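Local coordinates for protein 3',5'-cyclic-nucleotide phosphodiesterase 1 (Saccharomyces cerevisiae, PDB 4OJV) that is a class-II cyclic-nucleotide phosphodiesterase of the metallo-hydrolase clan, a zinc-binding enzyme with a two-metal site, at residues A[279-284]-A[326-331]. Sequence-based numbering, arbitrary orientation.
With ZN (zinc ion), chain E; SO4 (sulfate ion), chain B.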
loop_
_atom_site.group_PDB
_atom_site.type_symbol
_atom_site.label_atom_id
_atom_site.label_comp_id
_atom_site.label_asym_id
_atom_site.label_seq_id
_atom_site.Cartn_x
_atom_site.Cartn_y
_atom_site.Cartn_z
ATOM N N GLU A 279 -18.384 -5.973 -5.160
ATOM C CA GLU A 279 -18.291 -4.603 -4.701
ATOM C C GLU A 279 -19.628 -3.885 -4.578
ATOM O O GLU A 279 -20.594 -4.175 -5.304
ATOM C CB GLU A 279 -17.385 -3.775 -5.608
ATOM C CG GLU A 279 -17.927 -3.493 -7.006
ATOM C CD GLU A 279 -17.466 -2.136 -7.503
ATOM O OE1 GLU A 279 -16.541 -2.092 -8.337
ATOM O OE2 GLU A 279 -18.022 -1.116 -7.031
ATOM N N CYS A 280 -19.644 -2.905 -3.680
ATOM C CA CYS A 280 -20.557 -1.783 -3.808
ATOM C C CYS A 280 -19.759 -0.572 -3.356
ATOM O O CYS A 280 -19.766 -0.207 -2.180
ATOM C CB CYS A 280 -21.833 -1.985 -2.993
ATOM S SG CYS A 280 -23.122 -0.811 -3.449
ATOM N N SER A 281 -19.031 0.036 -4.289
ATOM C CA SER A 281 -18.068 1.061 -3.917
ATOM C C SER A 281 -18.709 2.289 -3.296
ATOM O O SER A 281 -18.107 2.931 -2.434
ATOM C CB SER A 281 -17.251 1.501 -5.129
ATOM O OG SER A 281 -16.369 0.493 -5.579
ATOM N N CYS A 282 -19.910 2.627 -3.765
ATOM C CA CYS A 282 -20.533 3.902 -3.434
ATOM C C CYS A 282 -21.956 3.720 -2.933
ATOM O O CYS A 282 -22.649 2.781 -3.355
ATOM C CB CYS A 282 -20.607 4.780 -4.674
ATOM S SG CYS A 282 -19.026 5.111 -5.452
ATOM N N PRO A 283 -22.417 4.633 -2.051
ATOM C CA PRO A 283 -23.828 4.671 -1.666
ATOM C C PRO A 283 -24.675 5.272 -2.783
ATOM O O PRO A 283 -24.145 5.723 -3.806
ATOM C CB PRO A 283 -23.827 5.600 -0.452
ATOM C CG PRO A 283 -22.690 6.529 -0.705
ATOM C CD PRO A 283 -21.636 5.693 -1.384
ATOM N N LEU A 284 -25.988 5.304 -2.571
ATOM C CA LEU A 284 -26.904 5.874 -3.561
ATOM C C LEU A 284 -26.645 7.348 -3.874
ATOM O O LEU A 284 -26.886 7.781 -5.005
ATOM C CB LEU A 284 -28.356 5.682 -3.130
ATOM C CG LEU A 284 -28.900 4.251 -3.188
ATOM C CD1 LEU A 284 -30.247 4.180 -2.485
ATOM C CD2 LEU A 284 -29.007 3.748 -4.622
ATOM N N HIS A 326 -14.928 -3.579 -1.247
ATOM C CA HIS A 326 -14.423 -2.436 -2.015
ATOM C C HIS A 326 -15.207 -1.171 -1.774
ATOM O O HIS A 326 -15.349 -0.336 -2.655
ATOM C CB HIS A 326 -14.400 -2.794 -3.511
ATOM C CG HIS A 326 -13.448 -1.972 -4.342
ATOM N ND1 HIS A 326 -13.792 -0.783 -4.886
ATOM C CD2 HIS A 326 -12.157 -2.240 -4.774
ATOM C CE1 HIS A 326 -12.760 -0.301 -5.592
ATOM N NE2 HIS A 326 -11.763 -1.192 -5.538
ATOM N N VAL A 327 -15.722 -0.998 -0.562
ATOM C CA VAL A 327 -16.413 0.246 -0.240
ATOM C C VAL A 327 -15.375 1.363 -0.115
ATOM O O VAL A 327 -14.347 1.208 0.547
ATOM C CB VAL A 327 -17.271 0.127 1.038
ATOM C CG1 VAL A 327 -17.902 1.467 1.398
ATOM C CG2 VAL A 327 -18.352 -0.931 0.846
ATOM N N LYS A 328 -15.653 2.485 -0.769
ATOM C CA LYS A 328 -14.740 3.620 -0.747
ATOM C C LYS A 328 -14.975 4.511 0.463
ATOM O O LYS A 328 -16.103 4.621 0.966
ATOM C CB LYS A 328 -14.910 4.431 -2.030
ATOM C CG LYS A 328 -14.357 3.709 -3.250
ATOM C CD LYS A 328 -14.503 4.519 -4.532
ATOM C CE LYS A 328 -13.887 3.827 -5.744
ATOM N NZ LYS A 328 -12.405 3.645 -5.689
ATOM N N SER A 329 -13.918 5.168 0.934
ATOM C CA SER A 329 -14.106 6.263 1.892
ATOM C C SER A 329 -14.791 7.428 1.195
ATOM O O SER A 329 -14.743 7.575 -0.035
ATOM C CB SER A 329 -12.783 6.773 2.461
ATOM O OG SER A 329 -12.085 5.772 3.147
ATOM N N THR A 330 -15.423 8.268 1.991
ATOM C CA THR A 330 -16.056 9.467 1.496
ATOM C C THR A 330 -16.062 10.427 2.678
ATOM O O THR A 330 -16.084 9.982 3.825
ATOM C CB THR A 330 -17.479 9.173 0.958
ATOM O OG1 THR A 330 -18.069 10.382 0.479
ATOM C CG2 THR A 330 -18.374 8.558 2.022
ATOM N N PRO A 331 -15.985 11.742 2.417
ATOM C CA PRO A 331 -16.009 12.689 3.537
ATOM C C PRO A 331 -17.438 12.958 4.036
ATOM O O PRO A 331 -17.911 14.097 4.020
ATOM C CB PRO A 331 -15.358 13.947 2.945
ATOM C CG PRO A 331 -15.640 13.855 1.487
ATOM C CD PRO A 331 -15.655 12.398 1.135
HETATM ZN ZN ZN E . -10.302 -1.274 -7.053
HETATM S S SO4 B . -10.817 1.835 -8.457
HETATM O O1 SO4 B . -9.393 2.263 -8.382
HETATM O O2 SO4 B . -11.692 3.037 -8.311
HETATM O O3 SO4 B . -11.088 1.135 -9.754
HETATM O O4 SO4 B . -11.046 0.927 -7.304
HETATM O O HOH W 1 -18.429 4.921 -0.514
HETATM O O HOH W 2 -9.325 -0.606 -8.685
#
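His326 gives its ND1 hydrogen to Ser281 OG across 3.0 Å, with the hydroxyl oxygen tilted 18° out of the imidazole plane. With ND1 held by the serine and His326 NE2 bound to zinc at 2.1 Å, the ring is held at both nitrogens; with CG anti to the backbone N (chi1 -158°), the imidazole reaches the metal, whose protein shell Asp132, His133 and Asp244 complete. One backbone bond ties the loops together: Lys328 N to Ser281 O, 3.0 Å and nearly straight at 172°, while a water bridges that same carbonyl to Lys328 O. The aliphatic run of Lys328 passes Ser281 CB, and the turn at its last torsion brings NZ to O2 of a sulfate probably taken from the crystallisation liquor (2.8 Å).

In the second shell, Ser281 OG donates to Glu279 OE2 at 2.7 Å, approaching from above the carboxylate plane, and Ser281 N reaches the same oxygen from the same face. Leu295 N also bonds OE2, while His294 and Val245 N bond OE1, fixing the carboxylate. The end of strand 273-279 and the loops following it and strand 321-325 thus form a hydrogen-bonded chain from Glu279 through Ser281 to the zinc ligand His326, in which the buried carboxylate orients the serine and would probably polarise the histidine.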